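Local coordinates for protein S12 family peptidase (Streptomyces sp. 82F2, PDB 3WWX) that probably hydrolyses amide bonds with preference for D-configured substrates, as a serine peptidase-like enzyme of the beta-lactamase clan, at residues Val26-Ala29 with Asp34-Thr37; Thr112-Phe117 with Met144-Asp149; Arg176-Ala181 with Ala234-Glu239; Phe250-Leu255 with Gly319-Gly324. All coordinates share one frame; numbering follows the deposited sequence.

Contact 1. Residues Val26-Ala29 with Asp34-Thr37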
loop_
_atom_site.group_PDB
_atom_site.type_symbol
_atom_site.label_atom_id
_atom_site.label_comp_id
_atom_site.label_asym_id
_atom_site.label_seq_id
_atom_site.Cartn_x
_atom_site.Cartn_y
_atom_site.Cartn_z
ATOM N N VAL A 26 2.256 0.233 17.197
ATOM C CA VAL A 26 1.460 1.443 17.384
ATOM C C VAL A 26 0.181 1.356 16.567
ATOM O O VAL A 26 0.172 0.788 15.469
ATOM C CB VAL A 26 2.250 2.722 16.972
ATOM C CG1 VAL A 26 2.795 2.608 15.546
ATOM C CG2 VAL A 26 1.417 3.981 17.129
ATOM N N ALA A 27 -0.902 1.915 17.102
ATOM C CA ALA A 27 -2.135 2.091 16.338
ATOM C C ALA A 27 -2.858 3.314 16.836
ATOM O O ALA A 27 -2.657 3.763 17.975
ATOM C CB ALA A 27 -3.039 0.863 16.433
ATOM N N GLN A 28 -3.643 3.898 15.943
ATOM C CA GLN A 28 -4.609 4.911 16.311
ATOM C C GLN A 28 -5.933 4.538 15.696
ATOM O O GLN A 28 -5.982 3.872 14.664
ATOM C CB GLN A 28 -4.192 6.291 15.829
ATOM C CG GLN A 28 -2.954 6.850 16.511
ATOM C CD GLN A 28 -2.569 8.216 15.971
ATOM O OE1 GLN A 28 -3.419 8.953 15.455
ATOM N NE2 GLN A 28 -1.291 8.572 16.076
ATOM N N ALA A 29 -7.017 4.992 16.325
ATOM C CA ALA A 29 -8.351 4.670 15.843
ATOM C C ALA A 29 -9.290 5.803 16.179
ATOM O O ALA A 29 -9.026 6.603 17.070
ATOM C CB ALA A 29 -8.850 3.376 16.465
ATOM N N ASP A 34 -13.395 11.138 18.313
ATOM C CA ASP A 34 -12.516 10.964 19.489
ATOM C C ASP A 34 -11.379 9.968 19.234
ATOM O O ASP A 34 -11.487 8.784 19.515
ATOM C CB ASP A 34 -13.324 10.582 20.738
ATOM C CG ASP A 34 -14.438 11.573 21.014
ATOM O OD1 ASP A 34 -14.137 12.782 21.109
ATOM O OD2 ASP A 34 -15.612 11.149 21.072
ATOM N N ARG A 35 -10.284 10.494 18.699
ATOM C CA ARG A 35 -9.150 9.672 18.277
ATOM C C ARG A 35 -8.376 9.089 19.462
ATOM O O ARG A 35 -7.951 9.828 20.346
ATOM C CB ARG A 35 -8.225 10.511 17.390
ATOM C CG ARG A 35 -7.095 9.724 16.690
ATOM C CD ARG A 35 -6.408 10.609 15.644
ATOM N NE ARG A 35 -6.005 11.894 16.220
ATOM C CZ ARG A 35 -4.827 12.158 16.792
ATOM N NH1 ARG A 35 -3.860 11.240 16.857
ATOM N NH2 ARG A 35 -4.604 13.367 17.291
ATOM N N TRP A 36 -8.183 7.768 19.438
ATOM C CA TRP A 36 -7.427 7.009 20.429
ATOM C C TRP A 36 -6.053 6.651 19.875
ATOM O O TRP A 36 -5.927 6.380 18.682
ATOM C CB TRP A 36 -8.164 5.717 20.743
ATOM C CG TRP A 36 -7.354 4.666 21.464
ATOM C CD1 TRP A 36 -7.168 4.555 22.820
ATOM C CD2 TRP A 36 -6.649 3.564 20.878
ATOM N NE1 TRP A 36 -6.390 3.469 23.103
ATOM C CE2 TRP A 36 -6.066 2.830 21.933
ATOM C CE3 TRP A 36 -6.460 3.119 19.564
ATOM C CZ2 TRP A 36 -5.302 1.695 21.714
ATOM C CZ3 TRP A 36 -5.699 1.988 19.352
ATOM C CH2 TRP A 36 -5.131 1.288 20.418
ATOM N N THR A 37 -5.042 6.642 20.746
ATOM C CA THR A 37 -3.681 6.268 20.381
ATOM C C THR A 37 -3.190 5.209 21.354
ATOM O O THR A 37 -3.326 5.346 22.582
ATOM C CB THR A 37 -2.737 7.472 20.433
ATOM O OG1 THR A 37 -3.142 8.478 19.501
ATOM C CG2 THR A 37 -1.295 7.049 20.110
#
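Ala27 begins the run of contacts: its CB sits 4.1 Å from CZ3 of the Trp36 indole, an apolar touch on the face where Ala29 also lies. Gln28 turns to the other face and pairs with Thr37 in a non-hydrogen-bonded position, with CA atoms 4.4 Å apart. Its side chain runs alongside that of Thr37, and CG comes within 3.4 Å of Thr37 OG1. With the chain extended beyond CG (chi2 179°), the amide reaches Arg35, whose NH1 donates to Gln28 OE1 over 2.7 Å. The acceptor lies near the guanidinium plane, but the donor stands 56° out of the carbonyl plane, so the bond misses the lone pairs. Gln28 NE2 is held separately by Gly45 O, which restrains the rotation of the amide. Ala29 closes a hydrogen-bonded pair with Trp36: Ala29 N gives to Trp36 O at 2.9 Å, and Trp36 N returns a bond to Ala29 O at 2.8 Å. Ala29 CB meets the indole at CE3, 3.9 Å away, while helix 8-19 and the stacked ring of His7 also pack against Trp36. The paired backbones form an antiparallel beta hairpin, with strand 36-41 at one edge of the main sheet.

Contact 2. Residues Thr112-Phe117 with Met144-Asp149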
loop_
_atom_site.group_PDB
_atom_site.type_symbol
_atom_site.label_atom_id
_atom_site.label_comp_id
_atom_site.label_asym_id
_atom_site.label_seq_id
_atom_site.Cartn_x
_atom_site.Cartn_y
_atom_site.Cartn_z
ATOM N N THR A 112 9.055 -7.757 -8.009
ATOM C CA THR A 112 9.628 -8.066 -6.705
ATOM C C THR A 112 9.838 -9.562 -6.510
ATOM O O THR A 112 10.519 -9.965 -5.574
ATOM C CB THR A 112 8.723 -7.532 -5.566
ATOM O OG1 THR A 112 7.378 -7.968 -5.765
ATOM C CG2 THR A 112 8.744 -6.012 -5.547
ATOM N N GLU A 113 9.268 -10.369 -7.402
ATOM C CA GLU A 113 9.460 -11.819 -7.386
ATOM C C GLU A 113 10.602 -12.292 -8.277
ATOM O O GLU A 113 10.963 -13.469 -8.243
ATOM C CB GLU A 113 8.169 -12.504 -7.798
ATOM C CG GLU A 113 6.982 -12.183 -6.902
ATOM C CD GLU A 113 7.248 -12.504 -5.444
ATOM O OE1 GLU A 113 7.716 -13.621 -5.152
ATOM O OE2 GLU A 113 6.996 -11.624 -4.593
ATOM N N ASP A 114 11.199 -11.394 -9.046
ATOM C CA ASP A 114 12.315 -11.790 -9.901
ATOM C C ASP A 114 13.454 -12.287 -9.016
ATOM O O ASP A 114 13.808 -11.628 -8.053
ATOM C CB ASP A 114 12.782 -10.617 -10.726
ATOM C CG ASP A 114 14.050 -10.913 -11.454
ATOM O OD1 ASP A 114 13.980 -11.592 -12.504
ATOM O OD2 ASP A 114 15.113 -10.474 -10.969
ATOM N N PRO A 115 14.054 -13.452 -9.337
ATOM C CA PRO A 115 15.080 -13.990 -8.441
ATOM C C PRO A 115 16.276 -13.073 -8.211
ATOM O O PRO A 115 16.731 -12.949 -7.068
ATOM C CB PRO A 115 15.479 -15.307 -9.124
ATOM C CG PRO A 115 14.214 -15.726 -9.819
ATOM C CD PRO A 115 13.630 -14.434 -10.344
ATOM N N ALA A 116 16.782 -12.420 -9.253
ATOM C CA ALA A 116 17.915 -11.506 -9.068
ATOM C C ALA A 116 17.521 -10.287 -8.237
ATOM O O ALA A 116 18.272 -9.830 -7.355
ATOM C CB ALA A 116 18.485 -11.080 -10.400
ATOM N N PHE A 117 16.327 -9.760 -8.482
ATOM C CA PHE A 117 15.845 -8.643 -7.664
ATOM C C PHE A 117 15.760 -9.054 -6.207
ATOM O O PHE A 117 16.161 -8.301 -5.308
ATOM C CB PHE A 117 14.467 -8.178 -8.154
ATOM C CG PHE A 117 13.974 -6.905 -7.488
ATOM C CD1 PHE A 117 14.307 -5.643 -7.992
ATOM C CD2 PHE A 117 13.203 -6.972 -6.351
ATOM C CE1 PHE A 117 13.852 -4.478 -7.360
ATOM C CE2 PHE A 117 12.758 -5.803 -5.713
ATOM C CZ PHE A 117 13.082 -4.575 -6.230
ATOM N N MET A 144 9.746 -7.599 -17.433
ATOM C CA MET A 144 9.522 -7.877 -18.851
ATOM C C MET A 144 10.441 -8.959 -19.423
ATOM O O MET A 144 10.286 -9.338 -20.581
ATOM C CB MET A 144 9.619 -6.583 -19.652
ATOM C CG MET A 144 8.487 -5.589 -19.327
ATOM S SD MET A 144 6.829 -6.164 -19.696
ATOM C CE MET A 144 6.248 -6.664 -18.066
ATOM N N ALA A 145 11.348 -9.488 -18.617
ATOM C CA ALA A 145 12.097 -10.682 -19.007
ATOM C C ALA A 145 11.211 -11.917 -18.979
ATOM O O ALA A 145 11.522 -12.931 -19.607
ATOM C CB ALA A 145 13.268 -10.876 -18.072
ATOM N N HIS A 146 10.088 -11.819 -18.276
ATOM C CA HIS A 146 9.335 -12.992 -17.875
ATOM C C HIS A 146 7.974 -13.067 -18.528
ATOM O O HIS A 146 7.447 -12.068 -19.006
ATOM C CB HIS A 146 9.112 -12.951 -16.365
ATOM C CG HIS A 146 10.372 -12.871 -15.575
ATOM N ND1 HIS A 146 11.261 -13.927 -15.504
ATOM C CD2 HIS A 146 10.925 -11.866 -14.858
ATOM C CE1 HIS A 146 12.289 -13.582 -14.749
ATOM N NE2 HIS A 146 12.104 -12.338 -14.334
ATOM N N GLU A 147 7.394 -14.266 -18.520
ATOM C CA GLU A 147 6.044 -14.468 -19.009
ATOM C C GLU A 147 5.039 -13.914 -18.011
ATOM O O GLU A 147 5.271 -13.947 -16.822
ATOM C CB GLU A 147 5.793 -15.970 -19.196
ATOM C CG GLU A 147 4.548 -16.318 -19.973
ATOM C CD GLU A 147 4.452 -17.808 -20.311
ATOM O OE1 GLU A 147 4.865 -18.661 -19.482
ATOM O OE2 GLU A 147 3.955 -18.115 -21.413
ATOM N N PRO A 148 3.893 -13.434 -18.492
ATOM C CA PRO A 148 2.820 -13.065 -17.564
ATOM C C PRO A 148 2.364 -14.224 -16.706
ATOM O O PRO A 148 2.549 -15.389 -17.056
ATOM C CB PRO A 148 1.676 -12.662 -18.506
ATOM C CG PRO A 148 2.324 -12.322 -19.777
ATOM C CD PRO A 148 3.502 -13.225 -19.896
ATOM N N ASP A 149 1.728 -13.918 -15.584
ATOM C CA ASP A 149 1.082 -14.952 -14.767
ATOM C C ASP A 149 -0.159 -15.548 -15.439
ATOM O O ASP A 149 -0.468 -16.726 -15.233
ATOM C CB ASP A 149 0.722 -14.377 -13.390
ATOM C CG ASP A 149 1.929 -14.115 -12.535
ATOM O OD1 ASP A 149 2.806 -14.985 -12.424
ATOM O OD2 ASP A 149 2.000 -13.005 -11.974
#
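His146 and Asp114 meet through a single histidine-carboxylate hydrogen bond. His146 NE2 donates to Asp114 OD1 over 2.7 Å with an N-H...O angle of 157°. Asp114 OD1 lies almost in the imidazole plane and accepts on its anti lone pair, the one directed away from OD2. The carboxylate is nevertheless turned 49° from the ring, and the two side chains cross at about a right angle. Asp114 CG anti to the backbone N (chi1 171°) swings the carboxylate toward the histidine, and its rotation about CB-CG points OD1 at NE2 and OD2 at the helix start.

Capping is the second kind of interaction. Asp114 occupies the N-cap of helix 115-121, and its OD2 takes a hydrogen bond from Phe117 N at 2.9 Å. The two oxygens therefore divide their work: OD2 closes the first turn of the helix, and OD1 holds the histidine. With a partner on each oxygen, the carboxylate's rotation is fixed, and the helix N terminus together with the imidazole N-H would probably stabilise its negative charge.

The histidine ring is also packed on its face: Ala145 CB sits 4.1 Å above the imidazole plane, over its centre, and Tyr109 stacks with the ring as well.

The bond joins the start of helix 115-121 to the loop that follows helix 136-144 and precedes helix 160-174. Helix 136-144 also packs against the first of these helices, with Val142 touching Asp114 and Leu139 touching Phe117.

Contact 3. Residues Arg176-Ala181 with Ala234-Glu239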
loop_
_atom_site.group_PDB
_atom_site.type_symbol
_atom_site.label_atom_id
_atom_site.label_comp_id
_atom_site.label_asym_id
_atom_site.label_seq_id
_atom_site.Cartn_x
_atom_site.Cartn_y
_atom_site.Cartn_z
ATOM N N ARG A 176 4.410 15.490 -15.109
ATOM C CA ARG A 176 5.266 15.654 -13.937
ATOM C C ARG A 176 5.367 14.314 -13.195
ATOM O O ARG A 176 4.505 13.469 -13.358
ATOM C CB ARG A 176 4.681 16.685 -12.973
ATOM C CG ARG A 176 4.438 18.088 -13.548
ATOM C CD ARG A 176 4.065 19.053 -12.440
ATOM N NE ARG A 176 5.222 19.419 -11.628
ATOM C CZ ARG A 176 5.160 20.009 -10.435
ATOM N NH1 ARG A 176 3.988 20.303 -9.882
ATOM N NH2 ARG A 176 6.283 20.297 -9.789
ATOM N N PRO A 177 6.414 14.137 -12.377
ATOM C CA PRO A 177 6.516 12.890 -11.611
ATOM C C PRO A 177 5.274 12.635 -10.758
ATOM O O PRO A 177 4.640 13.576 -10.269
ATOM C CB PRO A 177 7.756 13.119 -10.751
ATOM C CG PRO A 177 8.584 14.110 -11.546
ATOM C CD PRO A 177 7.554 15.032 -12.108
ATOM N N TYR A 178 4.913 11.364 -10.599
ATOM C CA TYR A 178 3.637 11.024 -9.971
ATOM C C TYR A 178 3.553 11.553 -8.531
ATOM O O TYR A 178 2.460 11.878 -8.047
ATOM C CB TYR A 178 3.377 9.501 -10.022
ATOM C CG TYR A 178 3.850 8.808 -8.787
ATOM C CD1 TYR A 178 5.166 8.473 -8.627
ATOM C CD2 TYR A 178 2.969 8.565 -7.735
ATOM C CE1 TYR A 178 5.629 7.889 -7.426
ATOM C CE2 TYR A 178 3.406 7.977 -6.558
ATOM C CZ TYR A 178 4.732 7.647 -6.418
ATOM O OH TYR A 178 5.140 7.081 -5.236
ATOM N N GLY A 179 4.685 11.645 -7.840
ATOM C CA GLY A 179 4.703 12.104 -6.460
ATOM C C GLY A 179 4.162 13.515 -6.326
ATOM O O GLY A 179 3.563 13.864 -5.317
ATOM N N LYS A 180 4.407 14.337 -7.333
ATOM C CA LYS A 180 3.908 15.709 -7.295
ATOM C C LYS A 180 2.381 15.708 -7.322
ATOM O O LYS A 180 1.744 16.538 -6.674
ATOM C CB LYS A 180 4.466 16.530 -8.464
ATOM C CG LYS A 180 5.963 16.644 -8.497
ATOM C CD LYS A 180 6.531 17.440 -7.330
ATOM C CE LYS A 180 8.035 17.659 -7.498
ATOM N NZ LYS A 180 8.792 16.371 -7.480
ATOM N N ALA A 181 1.783 14.753 -8.027
ATOM C CA ALA A 181 0.327 14.645 -8.080
ATOM C C ALA A 181 -0.225 14.209 -6.715
ATOM O O ALA A 181 -1.218 14.743 -6.220
ATOM C CB ALA A 181 -0.106 13.663 -9.170
ATOM N N ALA A 234 10.218 0.579 -4.427
ATOM C CA ALA A 234 8.756 0.513 -4.384
ATOM C C ALA A 234 8.078 1.599 -5.240
ATOM O O ALA A 234 7.093 1.331 -5.941
ATOM C CB ALA A 234 8.304 0.605 -2.920
ATOM N N GLY A 235 8.569 2.822 -5.170
ATOM C CA GLY A 235 7.942 3.924 -5.871
ATOM C C GLY A 235 6.440 3.972 -5.664
ATOM O O GLY A 235 5.951 3.903 -4.529
ATOM N N ALA A 236 5.710 4.118 -6.766
ATOM C CA ALA A 236 4.260 4.293 -6.708
ATOM C C ALA A 236 3.514 3.041 -6.229
ATOM O O ALA A 236 2.308 3.088 -5.992
ATOM C CB ALA A 236 3.738 4.746 -8.059
ATOM N N ALA A 237 4.235 1.936 -6.040
ATOM C CA ALA A 237 3.675 0.738 -5.444
ATOM C C ALA A 237 3.880 0.679 -3.933
ATOM O O ALA A 237 3.282 -0.149 -3.269
ATOM C CB ALA A 237 4.300 -0.483 -6.083
ATOM N N GLY A 238 4.740 1.530 -3.377
ATOM C CA GLY A 238 5.003 1.407 -1.951
ATOM C C GLY A 238 5.950 2.328 -1.211
ATOM O O GLY A 238 6.331 1.972 -0.100
ATOM N N GLU A 239 6.308 3.497 -1.742
ATOM C CA GLU A 239 7.369 4.302 -1.130
ATOM C C GLU A 239 6.969 5.224 0.023
ATOM O O GLU A 239 7.859 5.773 0.674
ATOM C CB GLU A 239 8.015 5.210 -2.188
ATOM C CG GLU A 239 7.135 6.321 -2.736
ATOM C CD GLU A 239 7.953 7.321 -3.510
ATOM O OE1 GLU A 239 8.728 8.033 -2.856
ATOM O OE2 GLU A 239 7.799 7.372 -4.746
#
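Tyr178, at the start of helix 178-187, reaches across to the loop leading to strand 241-242 within the beta-lactamase fold, and meets it by ring packing and by a hydroxyl bond. The packing is a CH-pi contact. Ala236 CB lies over one face of the phenol, 3.6 Å from the ring centroid and 15° off the ring normal. It is displaced toward the hydroxyl end, where CZ is its nearest ring atom at 3.5 Å. Tyr178 also packs on Thr59 of helix 55-68 and Ile170 of helix 160-174, placing the ring between helices and loop.

Backbone bonds give the loop its shape. Ala236 and Ala237 make a short 3-10 segment, and Gly235 O receives both Glu239 N, at 2.8 Å, and Gly238 N, at 2.9 Å. This tight turn brings Glu239 back toward the ring that Ala236 covers.

The polar contact is made at the ring edge, where the Tyr178 and Glu239 side chains approach from opposite directions. Glu239 has CG between its backbone N and carbonyl carbon (chi1 68°), then extends toward the tyrosine. Its OE1 is occupied by Gly199 N. The other oxygen, OE2, accepts a hydrogen bond from Tyr178 OH, 2.7 Å away, with the hydroxyl 38° out of the carboxylate plane.

Contact 4. Residues Phe250-Leu255 with Gly319-Gly324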
loop_
_atom_site.group_PDB
_atom_site.type_symbol
_atom_site.label_atom_id
_atom_site.label_comp_id
_atom_site.label_asym_id
_atom_site.label_seq_id
_atom_site.Cartn_x
_atom_site.Cartn_y
_atom_site.Cartn_z
ATOM N N PHE A 250 -6.743 10.276 5.602
ATOM C CA PHE A 250 -6.821 9.944 4.193
ATOM C C PHE A 250 -7.930 8.931 3.894
ATOM O O PHE A 250 -8.810 9.198 3.055
ATOM C CB PHE A 250 -5.475 9.404 3.683
ATOM C CG PHE A 250 -5.564 8.798 2.295
ATOM C CD1 PHE A 250 -5.851 9.593 1.189
ATOM C CD2 PHE A 250 -5.369 7.431 2.097
ATOM C CE1 PHE A 250 -5.946 9.035 -0.070
ATOM C CE2 PHE A 250 -5.459 6.879 0.834
ATOM C CZ PHE A 250 -5.753 7.692 -0.254
ATOM N N TYR A 251 -7.939 7.788 4.572
ATOM C CA TYR A 251 -8.932 6.771 4.242
ATOM C C TYR A 251 -10.360 7.223 4.591
ATOM O O TYR A 251 -11.301 6.909 3.855
ATOM C CB TYR A 251 -8.590 5.416 4.885
ATOM C CG TYR A 251 -7.535 4.647 4.094
ATOM C CD1 TYR A 251 -7.884 3.871 3.000
ATOM C CD2 TYR A 251 -6.207 4.701 4.455
ATOM C CE1 TYR A 251 -6.930 3.179 2.266
ATOM C CE2 TYR A 251 -5.237 4.023 3.710
ATOM C CZ TYR A 251 -5.616 3.261 2.635
ATOM O OH TYR A 251 -4.629 2.610 1.941
ATOM N N ARG A 252 -10.521 7.980 5.671
ATOM C CA ARG A 252 -11.840 8.540 5.992
ATOM C C ARG A 252 -12.294 9.472 4.873
ATOM O O ARG A 252 -13.406 9.331 4.361
ATOM C CB ARG A 252 -11.805 9.304 7.317
ATOM C CG ARG A 252 -11.550 8.432 8.552
ATOM C CD ARG A 252 -11.374 9.276 9.820
ATOM N NE ARG A 252 -12.660 9.769 10.299
ATOM C CZ ARG A 252 -13.456 9.111 11.132
ATOM N NH1 ARG A 252 -13.084 7.953 11.659
ATOM N NH2 ARG A 252 -14.629 9.642 11.450
ATOM N N ALA A 253 -11.446 10.415 4.475
ATOM C CA ALA A 253 -11.807 11.335 3.391
ATOM C C ALA A 253 -12.112 10.592 2.110
ATOM O O ALA A 253 -13.039 10.935 1.376
ATOM C CB ALA A 253 -10.713 12.352 3.158
ATOM N N LEU A 254 -11.313 9.578 1.814
ATOM C CA LEU A 254 -11.521 8.805 0.610
ATOM C C LEU A 254 -12.878 8.109 0.579
ATOM O O LEU A 254 -13.650 8.270 -0.372
ATOM C CB LEU A 254 -10.429 7.749 0.481
ATOM C CG LEU A 254 -10.487 6.886 -0.788
ATOM C CD1 LEU A 254 -10.239 7.708 -2.029
ATOM C CD2 LEU A 254 -9.421 5.784 -0.692
ATOM N N LEU A 255 -13.188 7.333 1.603
ATOM C CA LEU A 255 -14.444 6.580 1.610
ATOM C C LEU A 255 -15.665 7.480 1.779
ATOM O O LEU A 255 -16.774 7.115 1.373
ATOM C CB LEU A 255 -14.427 5.458 2.666
ATOM C CG LEU A 255 -13.806 4.125 2.203
ATOM C CD1 LEU A 255 -14.595 3.487 1.077
ATOM C CD2 LEU A 255 -12.351 4.293 1.812
ATOM N N GLY A 319 -16.700 6.433 8.768
ATOM C CA GLY A 319 -16.972 6.908 10.108
ATOM C C GLY A 319 -16.104 6.329 11.207
ATOM O O GLY A 319 -15.918 6.950 12.248
ATOM N N HIS A 320 -15.590 5.125 10.973
ATOM C CA HIS A 320 -14.798 4.405 11.958
ATOM C C HIS A 320 -13.499 3.998 11.266
ATOM O O HIS A 320 -13.531 3.241 10.304
ATOM C CB HIS A 320 -15.548 3.170 12.456
ATOM C CG HIS A 320 -14.813 2.384 13.498
ATOM N ND1 HIS A 320 -15.292 1.194 14.007
ATOM C CD2 HIS A 320 -13.639 2.621 14.131
ATOM C CE1 HIS A 320 -14.437 0.726 14.894
ATOM N NE2 HIS A 320 -13.427 1.570 14.992
ATOM N N SER A 321 -12.386 4.525 11.762
ATOM C CA SER A 321 -11.070 4.280 11.161
ATOM C C SER A 321 -10.054 3.699 12.144
ATOM O O SER A 321 -10.180 3.833 13.368
ATOM C CB SER A 321 -10.527 5.585 10.587
ATOM O OG SER A 321 -10.461 6.585 11.573
ATOM N N LEU A 322 -9.018 3.098 11.554
ATOM C CA LEU A 322 -7.914 2.490 12.280
ATOM C C LEU A 322 -6.681 2.538 11.392
ATOM O O LEU A 322 -6.778 2.296 10.195
ATOM C CB LEU A 322 -8.255 1.040 12.586
ATOM C CG LEU A 322 -7.133 0.122 13.122
ATOM C CD1 LEU A 322 -6.710 0.496 14.527
ATOM C CD2 LEU A 322 -7.569 -1.362 13.059
ATOM N N ALA A 323 -5.522 2.809 11.973
ATOM C CA ALA A 323 -4.257 2.643 11.236
ATOM C C ALA A 323 -3.185 2.297 12.229
ATOM O O ALA A 323 -3.267 2.666 13.395
ATOM C CB ALA A 323 -3.891 3.909 10.466
ATOM N N GLY A 324 -2.169 1.577 11.786
ATOM C CA GLY A 324 -1.093 1.222 12.698
ATOM C C GLY A 324 0.063 0.535 12.022
ATOM O O GLY A 324 0.061 0.315 10.814
#
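Arg252 leaves its helix with CG anti to the carbonyl carbon (chi1 -66°), and a bend at chi3 (76°) brings the guanidinium edge to Ser321 and Gly319. Ser321 answers with OG set between its backbone N and carbonyl carbon (chi1 57°). This joins helix 244-255 to strand 320-326 in the helix-on-sheet layer of the beta-lactamase fold; the closest CA atoms, those of Arg252 and Ser321, are 6.7 Å apart.

The aliphatic part of the arginine passes alongside the serine, with Arg252 CG 3.6 Å from Ser321 CB. Beyond it, Arg252 NH1 donates to Ser321 OG at 3.0 Å, and the oxygen lies close to the guanidinium plane. Ser321 OG has a further partner in Gln248 OE1, one turn earlier on the same helix, so the hydroxyl is gripped from two places along it.

The guanidinium end also reaches the turn before the strand, while Arg30 O at the end of strand 24-31 and Gly32 O just beyond it accept weak bonds from NH1 and NH2 respectively. Gly319 O lies at the edge between the two terminal nitrogens: Arg252 NH1 and Arg252 NH2 each approach it at 3.1 Å, in a weak, bent, forked pair of hydrogen bonds.

How the contacts relate
From the N terminus, contact 1 closes first, as a tight hairpin with four residues between its segments. Contact 2 follows with a 26-residue, mostly helical loop, then contact 3 across 52 residues, and contact 4 across 63 that include several strands of the main sheet. The loops run in series, without nesting or crossing. Contacts 1 and 4 nonetheless touch in space: strands 24-31 and 320-326 are sheet neighbours, and Gln28 N lies 2.9 Å from Ala323 O, so an N-terminal and a C-terminal strand pair there. Contacts 2 and 3 belong to the helical part, their nearest atoms about 6 Å apart. Contacts 1 and 2 lie on opposite sides of the chain's centre.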